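Local coordinates for peptidoglycan-recognition protein-SD (Drosophila melanogaster, PDB 2RKQ) that recognises bacterial peptidoglycan as a sensor of insect innate immunity and activates the Toll pathway against Gram-positive bacteria, at residues 24-29 / 130-134; 89-93 / 141-145; 1-5 / 121-125; 7-13 / 49-54. All blocks are in the same frame, centred on the assembly; numbering follows the deposited sequence.

Overall arrangement
The four contacts join loops, helices and strand ends around the central mixed sheet of the amidase-like fold. They form a chain, 2-1-3-4: interaction 1 touches interaction 3 where Leu132 CD2 meets Leu123 CD2 at 3.7 Å, and interaction 2 where the Arg28 side chain reaches Asn93. The centres of interactions 1 and 3 are about 14 Å apart, those of 1 and 2 about 17 Å. Interaction 4 is nested in the chain loop closed by interaction 3, and the two meet where Val5 O lies 3.5 Å from Trp10 CD1. Interactions 2 and 3 lie on opposite sides of the chain's centre. His141 of interaction 2 probably corresponds to a zinc ligand in catalytic relatives.

Interaction 1. Residues 24-29 / 130-134; sequences TPLPRA and AQLVE
Leu26 and Leu132 form a parallel beta bridge in the amidase-like domain, where the chain leaving helix 113-128 runs beside the start of strand 26-33. The helix ends in a Schellman motif with Ala130, at positive phi, as its C-prime residue, and the chain then runs into strand 132-133. Two nearly straight backbone bonds make the bridge: Leu26 N donates to Gln131 O at 2.8 Å, and Val133 N donates to Leu26 O at 2.9 Å.

Around these bonds the side chains are mostly apolar. With CG anti to the backbone N (chi1 -175°), Leu132 sends CD1 to within 3.3 Å of Leu26 O, and the same methyl lies 4.0 Å from Ala29 CB. The small alanine suits this spot, because Leu123 of the helix also packs against it and against Leu132. Val133 straddles Leu26 O with its two methyls. Its CG1 meets Pro25 CB at 3.7 Å, the two side chains crossing at about a right angle, while CG2 reaches Pro27 CA. Proline fits position 25 because the peptide bond before it is cis, a geometry that proline tolerates better than other residues. Beyond the bridge, strand 26-33 goes on to pair with strand 136-140, Pro27 (through its carbonyl) and Ala29 both bonding to the backbone of Lys137. At the outer end a water molecule joins the two segments, donating to Ala130 O at 2.7 Å and lying 2.8 Å from Thr24 OG1.

Interaction 2. Residues 89-93 / 141-145; sequences FAGPN and HRQVS
His141 and Asn93 supply the two direct hydrogen bonds between these loops, each a side-chain N-H given to a backbone carbonyl of the other. His141 NE2 donates to Phe89 O at 2.7 Å, with the oxygen almost in the imidazole plane. The first torsion of His141, -163°, points the ring away from its own N and out to this carbonyl. In the other direction Asn93 ND2 reaches Val144 O at 2.9 Å along a nearly straight bond, the acceptor close to the amide plane. A short amide suits Asn93, whose CB already lies against Val144. Water completes the polar set, donating to both Ala90 O and Val144 O. The apolar part is small: Ala90 CB meets Val144 CG2 at 3.7 Å, a fit of methyl on methyl.

His141 ND1 is hydrogen-bonded to Ser149, so both ring nitrogens are engaged and the ring's rotation is fixed. In zinc amidases of this family the histidine that probably corresponds to His141 binds the metal together with a second histidine and a cysteine eight residues later; the serine here is consistent with a recognition protein. With an alanine at His141, Phe89 O and Ser149 would probably both be left without their imidazole partner and the loops less firmly joined.

Strand 26-33 packs against the contact, its Val30 touching both Phe89 and Val144, while helix 152-158 offers Tyr155 to Arg142 and Gln143.

Interaction 3. Residues 1-5 / 121-125; sequences EVPIV and ELLEQ
Val2 holds CG1 between its backbone N and carbonyl carbon (chi1 60°), which directs that methyl at the helix opposite, while Gln125, stretched out from its first torsion (178°), reaches back to the Val2 backbone. Val2 CG1 comes within 3.8 Å of Leu122 N and 4.2 Å of Leu122 CB. A compact branched residue fits here, since Val2 CB also rests 3.9 Å from Glu121 CB. The long Gln125 side chain crosses that of Val2 at about a right angle, and its amide group lies beside the polar backbone atoms of Val2. Farther along, Ile4 CD1 meets Leu122 CD1 at 4.1 Å, the longer branch of the isoleucine reaching across to the helix. At the chain terminus a water molecule accepts from Glu1 N at 2.8 Å and donates to Glu121 O, linking the terminus to the helix. Ile4 and Leu122 both pack on Tyr69 of strand 69-71, while Val5 pairs with strand 77-79. The contact is thus alpha/beta packing: the N-terminal segment, leading into edge strand 4-5 of the central mixed sheet, packs against helix 113-128, which lies on one face of that sheet, in the peptidoglycan-recognition fold.

Interaction 4. Residues 7-13 / 49-54; sequences RAEWNAK and MRNLQN. Unlike the reference sequence in segment 49-54: Arg50 (reference Gln).
Gln53 grips both backbone polar atoms of Lys13 with one amide, imitating a neighbouring strand. Lys13 N donates to Gln53 OE1 at 2.9 Å, and Gln53 NE2 donates to Lys13 O at 2.8 Å, so the amide cannot turn over without losing both. Gln53 starts out trans (chi1 -178°), and its extended chain carries the amide out to the loop; glutamine has the length and the paired donor and acceptor this needs. Lys13 O also accepts from Arg7 NH2, which lies in the carbonyl plane. A leucine in place of Gln53 would probably leave Lys13 N without its acceptor and Lys13 O and Asp64 without the amide donor, weakening this end of the loop.

Beside this grip the Trp10 indole lies between two partners. Met49 CE sits over one face, 3.6 Å from the centroid of the six-membered ring, a CH-pi contact; bends at chi2 and chi3 fold the methionine end back onto the ring. Ala12 CB lies against the opposite face toward its rim, beside Arg7 O; a methyl suits so close an approach. At the ring edge comes Arg50 CG, 3.9 Å from Trp10 CE3. Arg50 turns at chi3 and donates from NH1 to Trp10 O at 2.8 Å; NH1 also bonds to Ser46 OG, its strongest partner.

Asp64 forms a salt bridge with Arg7 and accepts a hydrogen bond from Gln53 NE2, and Trp10 NE1 donates to Glu79 O of strand 77-79. The loop is thereby clamped between that strand and helix 42-58, whose Met49 also packs on Leu70 of strand 69-71.

Interaction 1. Residues 24-29 / 130-134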
loop_
_atom_site.group_PDB
_atom_site.type_symbol
_atom_site.label_atom_id
_atom_site.label_comp_id
_atom_site.label_asym_id
_atom_site.label_seq_id
_atom_site.Cartn_x
_atom_site.Cartn_y
_atom_site.Cartn_z
ATOM N N THR A 24 -6.170 -7.260 -13.840
ATOM C CA THR A 24 -4.746 -6.911 -13.874
ATOM C C THR A 24 -4.263 -7.047 -15.324
ATOM O O THR A 24 -4.820 -7.848 -16.083
ATOM C CB THR A 24 -3.900 -7.846 -12.993
ATOM O OG1 THR A 24 -4.117 -9.194 -13.425
ATOM C CG2 THR A 24 -4.260 -7.704 -11.522
ATOM N N PRO A 25 -3.217 -6.297 -15.715
ATOM C CA PRO A 25 -2.455 -5.333 -14.916
ATOM C C PRO A 25 -3.266 -4.084 -14.615
ATOM O O PRO A 25 -4.082 -3.641 -15.429
ATOM C CB PRO A 25 -1.257 -5.012 -15.817
ATOM C CG PRO A 25 -1.749 -5.265 -17.192
ATOM C CD PRO A 25 -2.678 -6.422 -17.086
ATOM N N LEU A 26 -3.049 -3.534 -13.419
ATOM C CA LEU A 26 -3.817 -2.394 -12.958
ATOM C C LEU A 26 -3.272 -1.105 -13.528
ATOM O O LEU A 26 -2.057 -0.954 -13.628
ATOM C CB LEU A 26 -3.776 -2.326 -11.442
ATOM C CG LEU A 26 -4.293 -3.578 -10.745
ATOM C CD1 LEU A 26 -3.893 -3.580 -9.287
ATOM C CD2 LEU A 26 -5.809 -3.704 -10.897
ATOM N N PRO A 27 -4.165 -0.186 -13.938
ATOM C CA PRO A 27 -3.679 1.076 -14.501
ATOM C C PRO A 27 -3.043 2.068 -13.535
ATOM O O PRO A 27 -2.356 2.980 -14.001
ATOM C CB PRO A 27 -4.907 1.689 -15.166
ATOM C CG PRO A 27 -6.029 0.772 -14.940
ATOM C CD PRO A 27 -5.626 -0.340 -14.059
ATOM N N ARG A 28 -3.261 1.906 -12.227
ATOM C CA ARG A 28 -2.824 2.917 -11.255
ATOM C C ARG A 28 -2.188 2.285 -10.039
ATOM O O ARG A 28 -2.557 1.180 -9.659
ATOM C CB ARG A 28 -4.004 3.766 -10.762
ATOM C CG ARG A 28 -4.951 4.182 -11.849
ATOM C CD ARG A 28 -5.845 5.301 -11.376
ATOM N NE ARG A 28 -6.761 4.928 -10.300
ATOM C CZ ARG A 28 -7.959 5.505 -10.144
ATOM N NH1 ARG A 28 -8.366 6.437 -10.996
ATOM N NH2 ARG A 28 -8.754 5.138 -9.153
ATOM N N ALA A 29 -1.236 3.004 -9.446
ATOM C CA ALA A 29 -0.694 2.665 -8.123
ATOM C C ALA A 29 -0.931 3.848 -7.211
ATOM O O ALA A 29 -0.740 4.990 -7.621
ATOM C CB ALA A 29 0.796 2.360 -8.218
ATOM N N ALA A 130 3.174 -8.149 -14.281
ATOM C CA ALA A 130 1.862 -7.850 -14.883
ATOM C C ALA A 130 0.776 -7.551 -13.846
ATOM O O ALA A 130 -0.403 -7.787 -14.092
ATOM C CB ALA A 130 1.402 -8.993 -15.808
ATOM N N GLN A 131 1.185 -7.056 -12.674
ATOM C CA GLN A 131 0.211 -6.625 -11.665
ATOM C C GLN A 131 -0.170 -5.175 -11.919
ATOM O O GLN A 131 -1.277 -4.742 -11.597
ATOM C CB GLN A 131 0.782 -6.769 -10.253
ATOM C CG GLN A 131 1.057 -8.208 -9.875
ATOM C CD GLN A 131 1.720 -8.362 -8.536
ATOM O OE1 GLN A 131 2.027 -9.487 -8.120
ATOM N NE2 GLN A 131 1.957 -7.252 -7.851
ATOM N N LEU A 132 0.769 -4.446 -12.522
ATOM C CA LEU A 132 0.640 -3.025 -12.765
ATOM C C LEU A 132 1.048 -2.764 -14.206
ATOM O O LEU A 132 2.027 -3.331 -14.677
ATOM C CB LEU A 132 1.579 -2.297 -11.801
ATOM C CG LEU A 132 1.564 -0.769 -11.743
ATOM C CD1 LEU A 132 0.210 -0.178 -11.319
ATOM C CD2 LEU A 132 2.673 -0.303 -10.800
ATOM N N VAL A 133 0.287 -1.937 -14.919
ATOM C CA VAL A 133 0.651 -1.636 -16.291
ATOM C C VAL A 133 1.956 -0.861 -16.326
ATOM O O VAL A 133 2.304 -0.169 -15.356
ATOM C CB VAL A 133 -0.420 -0.808 -17.031
ATOM C CG1 VAL A 133 -1.765 -1.518 -17.021
ATOM C CG2 VAL A 133 -0.554 0.557 -16.443
ATOM N N GLU A 134 2.687 -0.970 -17.432
ATOM C CA GLU A 134 3.929 -0.237 -17.536
ATOM C C GLU A 134 3.687 1.273 -17.513
ATOM O O GLU A 134 4.378 2.006 -16.800
ATOM C CB GLU A 134 4.698 -0.643 -18.792
ATOM C CG GLU A 134 6.092 -0.016 -18.848
ATOM C CD GLU A 134 6.787 -0.210 -20.175
ATOM O OE1 GLU A 134 6.110 -0.150 -21.218
ATOM O OE2 GLU A 134 8.025 -0.385 -20.137
HETATM O O HOH W 1 -2.050 -9.621 -15.218
#

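Interaction 2. Residues 89-93 / 141-145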
loop_
_atom_site.group_PDB
_atom_site.type_symbol
_atom_site.label_atom_id
_atom_site.label_comp_id
_atom_site.label_asym_id
_atom_site.label_seq_id
_atom_site.Cartn_x
_atom_site.Cartn_y
_atom_site.Cartn_z
ATOM N N PHE A 89 -9.391 1.418 0.193
ATOM C CA PHE A 89 -8.680 2.610 0.649
ATOM C C PHE A 89 -9.215 3.892 0.017
ATOM O O PHE A 89 -8.861 4.970 0.471
ATOM C CB PHE A 89 -7.154 2.481 0.436
ATOM C CG PHE A 89 -6.769 2.134 -0.968
ATOM C CD1 PHE A 89 -6.654 3.123 -1.939
ATOM C CD2 PHE A 89 -6.527 0.812 -1.322
ATOM C CE1 PHE A 89 -6.308 2.781 -3.257
ATOM C CE2 PHE A 89 -6.191 0.465 -2.631
ATOM C CZ PHE A 89 -6.072 1.449 -3.596
ATOM N N ALA A 90 -10.092 3.792 -0.988
ATOM C CA ALA A 90 -10.495 4.987 -1.726
ATOM C C ALA A 90 -11.945 5.009 -2.192
ATOM O O ALA A 90 -12.293 5.778 -3.095
ATOM C CB ALA A 90 -9.563 5.182 -2.932
ATOM N N GLY A 91 -12.784 4.154 -1.609
ATOM C CA GLY A 91 -14.216 4.138 -1.974
ATOM C C GLY A 91 -14.429 4.017 -3.477
ATOM O O GLY A 91 -13.941 3.088 -4.102
ATOM N N PRO A 92 -15.147 4.976 -4.090
ATOM C CA PRO A 92 -15.405 4.888 -5.531
ATOM C C PRO A 92 -14.146 4.835 -6.389
ATOM O O PRO A 92 -14.193 4.408 -7.558
ATOM C CB PRO A 92 -16.183 6.179 -5.824
ATOM C CG PRO A 92 -15.859 7.087 -4.726
ATOM C CD PRO A 92 -15.733 6.190 -3.506
ATOM N N ASN A 93 -13.020 5.257 -5.814
ATOM C CA ASN A 93 -11.749 5.270 -6.534
ATOM C C ASN A 93 -10.859 4.062 -6.260
ATOM O O ASN A 93 -9.693 4.049 -6.624
ATOM C CB ASN A 93 -11.009 6.580 -6.256
ATOM C CG ASN A 93 -11.778 7.781 -6.764
ATOM O OD1 ASN A 93 -12.352 7.750 -7.855
ATOM N ND2 ASN A 93 -11.817 8.839 -5.964
ATOM N N HIS A 141 -2.502 8.833 -2.050
ATOM C CA HIS A 141 -3.807 8.516 -1.485
ATOM C C HIS A 141 -4.708 9.766 -1.480
ATOM O O HIS A 141 -5.885 9.692 -1.823
ATOM C CB HIS A 141 -3.547 7.978 -0.082
ATOM C CG HIS A 141 -4.691 7.235 0.530
ATOM N ND1 HIS A 141 -4.647 6.796 1.836
ATOM C CD2 HIS A 141 -5.895 6.859 0.039
ATOM C CE1 HIS A 141 -5.779 6.178 2.122
ATOM N NE2 HIS A 141 -6.557 6.211 1.053
ATOM N N ARG A 142 -4.129 10.916 -1.139
ATOM C CA ARG A 142 -4.886 12.166 -1.087
ATOM C C ARG A 142 -5.467 12.593 -2.438
ATOM O O ARG A 142 -6.359 13.450 -2.491
ATOM C CB ARG A 142 -4.008 13.298 -0.560
ATOM C CG ARG A 142 -2.739 13.549 -1.360
ATOM C CD ARG A 142 -2.005 14.778 -0.857
ATOM N NE ARG A 142 -1.553 14.597 0.514
ATOM C CZ ARG A 142 -0.888 15.522 1.190
ATOM N NH1 ARG A 142 -0.589 16.678 0.601
ATOM N NH2 ARG A 142 -0.516 15.286 2.441
ATOM N N GLN A 143 -4.945 12.044 -3.530
ATOM C CA GLN A 143 -5.474 12.390 -4.849
ATOM C C GLN A 143 -6.723 11.576 -5.195
ATOM O O GLN A 143 -7.432 11.917 -6.147
ATOM C CB GLN A 143 -4.415 12.213 -5.929
ATOM C CG GLN A 143 -3.177 13.052 -5.680
ATOM C CD GLN A 143 -2.131 12.824 -6.727
ATOM O OE1 GLN A 143 -1.121 12.130 -6.490
ATOM N NE2 GLN A 143 -2.347 13.414 -7.902
ATOM N N VAL A 144 -6.990 10.526 -4.417
ATOM C CA VAL A 144 -8.122 9.645 -4.686
ATOM C C VAL A 144 -9.099 9.511 -3.518
ATOM O O VAL A 144 -10.144 8.868 -3.654
ATOM C CB VAL A 144 -7.652 8.240 -5.109
ATOM C CG1 VAL A 144 -6.757 8.316 -6.341
ATOM C CG2 VAL A 144 -6.933 7.522 -3.964
ATOM N N SER A 145 -8.753 10.101 -2.379
ATOM C CA SER A 145 -9.544 9.994 -1.166
ATOM C C SER A 145 -9.341 11.280 -0.393
ATOM O O SER A 145 -8.285 11.911 -0.514
ATOM C CB SER A 145 -9.053 8.818 -0.339
ATOM O OG SER A 145 -9.866 8.617 0.810
HETATM O O HOH W 2 -12.916 8.466 -2.295
#

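Interaction 3. Residues 1-5 / 121-125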
loop_
_atom_site.group_PDB
_atom_site.type_symbol
_atom_site.label_atom_id
_atom_site.label_comp_id
_atom_site.label_asym_id
_atom_site.label_seq_id
_atom_site.Cartn_x
_atom_site.Cartn_y
_atom_site.Cartn_z
ATOM N N GLU A 1 14.128 -6.747 -8.366
ATOM C CA GLU A 1 13.203 -7.628 -7.593
ATOM C C GLU A 1 13.262 -7.259 -6.123
ATOM O O GLU A 1 14.218 -6.631 -5.680
ATOM C CB GLU A 1 13.567 -9.101 -7.797
ATOM C CG GLU A 1 13.109 -9.673 -9.155
ATOM C CD GLU A 1 13.938 -9.205 -10.367
ATOM O OE1 GLU A 1 14.347 -8.020 -10.438
ATOM O OE2 GLU A 1 14.162 -10.030 -11.283
ATOM N N VAL A 2 12.227 -7.635 -5.376
ATOM C CA VAL A 2 12.174 -7.391 -3.939
ATOM C C VAL A 2 11.427 -8.552 -3.265
ATOM O O VAL A 2 10.385 -9.012 -3.757
ATOM C CB VAL A 2 11.568 -5.987 -3.618
ATOM C CG1 VAL A 2 10.146 -5.855 -4.162
ATOM C CG2 VAL A 2 11.639 -5.675 -2.134
ATOM N N PRO A 3 11.979 -9.076 -2.151
ATOM C CA PRO A 3 11.251 -10.142 -1.507
ATOM C C PRO A 3 9.941 -9.622 -0.930
ATOM O O PRO A 3 9.803 -8.427 -0.640
ATOM C CB PRO A 3 12.193 -10.638 -0.395
ATOM C CG PRO A 3 13.471 -9.917 -0.558
ATOM C CD PRO A 3 13.232 -8.736 -1.454
ATOM N N ILE A 4 8.982 -10.525 -0.829
ATOM C CA ILE A 4 7.667 -10.196 -0.290
ATOM C C ILE A 4 7.467 -11.067 0.940
ATOM O O ILE A 4 7.665 -12.283 0.889
ATOM C CB ILE A 4 6.541 -10.477 -1.314
ATOM C CG1 ILE A 4 6.745 -9.688 -2.622
ATOM C CG2 ILE A 4 5.137 -10.192 -0.702
ATOM C CD1 ILE A 4 6.786 -8.180 -2.439
ATOM N N VAL A 5 7.107 -10.443 2.058
ATOM C CA VAL A 5 6.659 -11.201 3.221
ATOM C C VAL A 5 5.216 -11.590 2.955
ATOM O O VAL A 5 4.303 -10.758 3.042
ATOM C CB VAL A 5 6.753 -10.380 4.502
ATOM C CG1 VAL A 5 6.285 -11.215 5.706
ATOM C CG2 VAL A 5 8.181 -9.856 4.722
ATOM N N GLU A 121 11.358 -0.570 -5.849
ATOM C CA GLU A 121 11.625 -1.912 -6.351
ATOM C C GLU A 121 10.318 -2.675 -6.519
ATOM O O GLU A 121 10.136 -3.431 -7.486
ATOM C CB GLU A 121 12.568 -2.664 -5.396
ATOM C CG GLU A 121 13.980 -2.104 -5.397
ATOM C CD GLU A 121 14.728 -2.340 -4.107
ATOM O OE1 GLU A 121 14.298 -3.199 -3.320
ATOM O OE2 GLU A 121 15.763 -1.654 -3.887
ATOM N N LEU A 122 9.385 -2.458 -5.601
ATOM C CA LEU A 122 8.085 -3.100 -5.706
ATOM C C LEU A 122 7.306 -2.661 -6.935
ATOM O O LEU A 122 6.695 -3.492 -7.602
ATOM C CB LEU A 122 7.292 -2.800 -4.442
ATOM C CG LEU A 122 5.845 -3.289 -4.444
ATOM C CD1 LEU A 122 5.825 -4.798 -4.479
ATOM C CD2 LEU A 122 5.154 -2.766 -3.200
ATOM N N LEU A 123 7.322 -1.362 -7.244
ATOM C CA LEU A 123 6.637 -0.887 -8.430
ATOM C C LEU A 123 7.220 -1.528 -9.676
ATOM O O LEU A 123 6.486 -1.990 -10.546
ATOM C CB LEU A 123 6.703 0.638 -8.514
ATOM C CG LEU A 123 5.839 1.344 -7.468
ATOM C CD1 LEU A 123 6.238 2.802 -7.314
ATOM C CD2 LEU A 123 4.354 1.189 -7.832
ATOM N N GLU A 124 8.543 -1.567 -9.746
ATOM C CA GLU A 124 9.215 -2.204 -10.882
ATOM C C GLU A 124 8.800 -3.663 -10.998
ATOM O O GLU A 124 8.495 -4.153 -12.097
ATOM C CB GLU A 124 10.724 -2.091 -10.743
ATOM C CG GLU A 124 11.468 -2.699 -11.930
ATOM C CD GLU A 124 12.952 -2.822 -11.701
ATOM O OE1 GLU A 124 13.618 -3.527 -12.489
ATOM O OE2 GLU A 124 13.459 -2.240 -10.723
ATOM N N GLN A 125 8.785 -4.347 -9.859
ATOM C CA GLN A 125 8.404 -5.747 -9.833
ATOM C C GLN A 125 6.943 -5.960 -10.232
ATOM O O GLN A 125 6.622 -6.882 -10.967
ATOM C CB GLN A 125 8.657 -6.290 -8.439
ATOM C CG GLN A 125 8.246 -7.732 -8.257
ATOM C CD GLN A 125 8.889 -8.319 -7.033
ATOM O OE1 GLN A 125 8.246 -8.479 -5.985
ATOM N NE2 GLN A 125 10.175 -8.589 -7.130
HETATM O O HOH W 3 12.360 -4.575 -8.614
HETATM O O HOH W 4 15.563 -5.545 -3.818
#

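Interaction 4. Residues 7-13 / 49-54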
loop_
_atom_site.group_PDB
_atom_site.type_symbol
_atom_site.label_atom_id
_atom_site.label_comp_id
_atom_site.label_asym_id
_atom_site.label_seq_id
_atom_site.Cartn_x
_atom_site.Cartn_y
_atom_site.Cartn_z
ATOM N N ARG A 7 1.471 -13.376 3.130
ATOM C CA ARG A 7 0.463 -13.382 4.173
ATOM C C ARG A 7 0.777 -14.427 5.233
ATOM O O ARG A 7 0.686 -14.151 6.422
ATOM C CB ARG A 7 -0.917 -13.641 3.570
ATOM C CG ARG A 7 -1.410 -12.544 2.613
ATOM C CD ARG A 7 -2.789 -12.891 2.086
ATOM N NE ARG A 7 -3.811 -12.765 3.133
ATOM C CZ ARG A 7 -4.578 -11.681 3.301
ATOM N NH1 ARG A 7 -4.431 -10.613 2.527
ATOM N NH2 ARG A 7 -5.501 -11.663 4.259
ATOM N N ALA A 8 1.155 -15.637 4.811
ATOM C CA ALA A 8 1.462 -16.685 5.791
ATOM C C ALA A 8 2.640 -16.297 6.686
ATOM O O ALA A 8 2.656 -16.593 7.891
ATOM C CB ALA A 8 1.741 -18.013 5.093
ATOM N N GLU A 9 3.625 -15.631 6.089
ATOM C CA GLU A 9 4.841 -15.228 6.811
ATOM C C GLU A 9 4.606 -14.151 7.862
ATOM O O GLU A 9 5.384 -14.041 8.805
ATOM C CB GLU A 9 5.927 -14.791 5.832
ATOM C CG GLU A 9 6.556 -15.940 5.055
ATOM C CD GLU A 9 7.463 -15.420 3.960
ATOM O OE1 GLU A 9 8.676 -15.287 4.214
ATOM O OE2 GLU A 9 6.957 -15.118 2.867
ATOM N N TRP A 10 3.534 -13.365 7.721
ATOM C CA TRP A 10 3.148 -12.485 8.804
ATOM C C TRP A 10 1.939 -12.962 9.600
ATOM O O TRP A 10 1.394 -12.226 10.422
ATOM C CB TRP A 10 3.013 -11.021 8.354
ATOM C CG TRP A 10 2.019 -10.674 7.257
ATOM C CD1 TRP A 10 2.273 -10.595 5.919
ATOM C CD2 TRP A 10 0.680 -10.192 7.442
ATOM N NE1 TRP A 10 1.151 -10.150 5.243
ATOM C CE2 TRP A 10 0.159 -9.903 6.155
ATOM C CE3 TRP A 10 -0.145 -10.001 8.569
ATOM C CZ2 TRP A 10 -1.132 -9.428 5.958
ATOM C CZ3 TRP A 10 -1.431 -9.518 8.371
ATOM C CH2 TRP A 10 -1.915 -9.232 7.072
ATOM N N ASN A 11 1.557 -14.211 9.370
ATOM C CA ASN A 11 0.468 -14.859 10.098
ATOM C C ASN A 11 -0.831 -14.079 9.965
ATOM O O ASN A 11 -1.559 -13.865 10.941
ATOM C CB ASN A 11 0.846 -15.088 11.569
ATOM C CG ASN A 11 -0.107 -16.021 12.271
ATOM O OD1 ASN A 11 -0.639 -16.965 11.663
ATOM N ND2 ASN A 11 -0.355 -15.756 13.547
ATOM N N ALA A 12 -1.113 -13.657 8.739
ATOM C CA ALA A 12 -2.363 -12.988 8.422
ATOM C C ALA A 12 -3.559 -13.862 8.726
ATOM O O ALA A 12 -3.472 -15.085 8.630
ATOM C CB ALA A 12 -2.372 -12.634 6.934
ATOM N N LYS A 13 -4.678 -13.233 9.051
ATOM C CA LYS A 13 -5.966 -13.908 8.965
ATOM C C LYS A 13 -6.413 -13.895 7.510
ATOM O O LYS A 13 -6.034 -13.012 6.737
ATOM C CB LYS A 13 -6.988 -13.227 9.865
ATOM C CG LYS A 13 -6.547 -13.283 11.327
ATOM C CD LYS A 13 -7.647 -13.008 12.315
ATOM C CE LYS A 13 -7.127 -13.278 13.744
ATOM N NZ LYS A 13 -6.978 -14.747 14.079
ATOM N N MET A 49 1.447 -5.227 11.195
ATOM C CA MET A 49 0.644 -5.790 10.108
ATOM C C MET A 49 -0.611 -6.485 10.636
ATOM O O MET A 49 -1.718 -6.237 10.151
ATOM C CB MET A 49 1.464 -6.784 9.276
ATOM C CG MET A 49 2.461 -6.142 8.311
ATOM S SD MET A 49 1.608 -5.233 7.007
ATOM C CE MET A 49 0.696 -6.552 6.242
ATOM N N ARG A 50 -0.443 -7.352 11.627
ATOM C CA ARG A 50 -1.601 -8.030 12.196
ATOM C C ARG A 50 -2.544 -7.054 12.879
ATOM O O ARG A 50 -3.769 -7.177 12.754
ATOM C CB ARG A 50 -1.171 -9.135 13.148
ATOM C CG ARG A 50 -0.524 -10.302 12.416
ATOM C CD ARG A 50 -0.185 -11.422 13.354
ATOM N NE ARG A 50 0.861 -11.053 14.299
ATOM C CZ ARG A 50 2.163 -11.074 14.031
ATOM N NH1 ARG A 50 2.599 -11.434 12.840
ATOM N NH2 ARG A 50 3.031 -10.725 14.962
ATOM N N ASN A 51 -1.998 -6.063 13.574
ATOM C CA ASN A 51 -2.840 -5.098 14.263
ATOM C C ASN A 51 -3.641 -4.264 13.280
ATOM O O ASN A 51 -4.817 -3.992 13.510
ATOM C CB ASN A 51 -2.021 -4.212 15.201
ATOM C CG ASN A 51 -1.453 -4.983 16.371
ATOM O OD1 ASN A 51 -1.841 -6.118 16.626
ATOM N ND2 ASN A 51 -0.517 -4.366 17.086
ATOM N N LEU A 52 -3.020 -3.875 12.173
ATOM C CA LEU A 52 -3.734 -3.132 11.148
ATOM C C LEU A 52 -4.812 -3.985 10.506
ATOM O O LEU A 52 -5.942 -3.528 10.330
ATOM C CB LEU A 52 -2.795 -2.591 10.074
ATOM C CG LEU A 52 -3.503 -1.696 9.057
ATOM C CD1 LEU A 52 -4.178 -0.476 9.709
ATOM C CD2 LEU A 52 -2.520 -1.268 7.989
ATOM N N GLN A 53 -4.473 -5.211 10.126
ATOM C CA GLN A 53 -5.494 -6.074 9.565
ATOM C C GLN A 53 -6.649 -6.215 10.525
ATOM O O GLN A 53 -7.793 -6.095 10.110
ATOM C CB GLN A 53 -4.927 -7.449 9.242
ATOM C CG GLN A 53 -5.973 -8.339 8.612
ATOM C CD GLN A 53 -5.505 -9.739 8.326
ATOM O OE1 GLN A 53 -4.786 -10.351 9.125
ATOM N NE2 GLN A 53 -5.928 -10.272 7.184
ATOM N N ASN A 54 -6.345 -6.498 11.789
ATOM C CA ASN A 54 -7.398 -6.725 12.782
ATOM C C ASN A 54 -8.239 -5.470 12.995
ATOM O O ASN A 54 -9.466 -5.561 13.125
ATOM C CB ASN A 54 -6.818 -7.161 14.130
ATOM C CG ASN A 54 -6.138 -8.531 14.106
ATOM O OD1 ASN A 54 -5.400 -8.861 15.047
ATOM N ND2 ASN A 54 -6.364 -9.324 13.070
#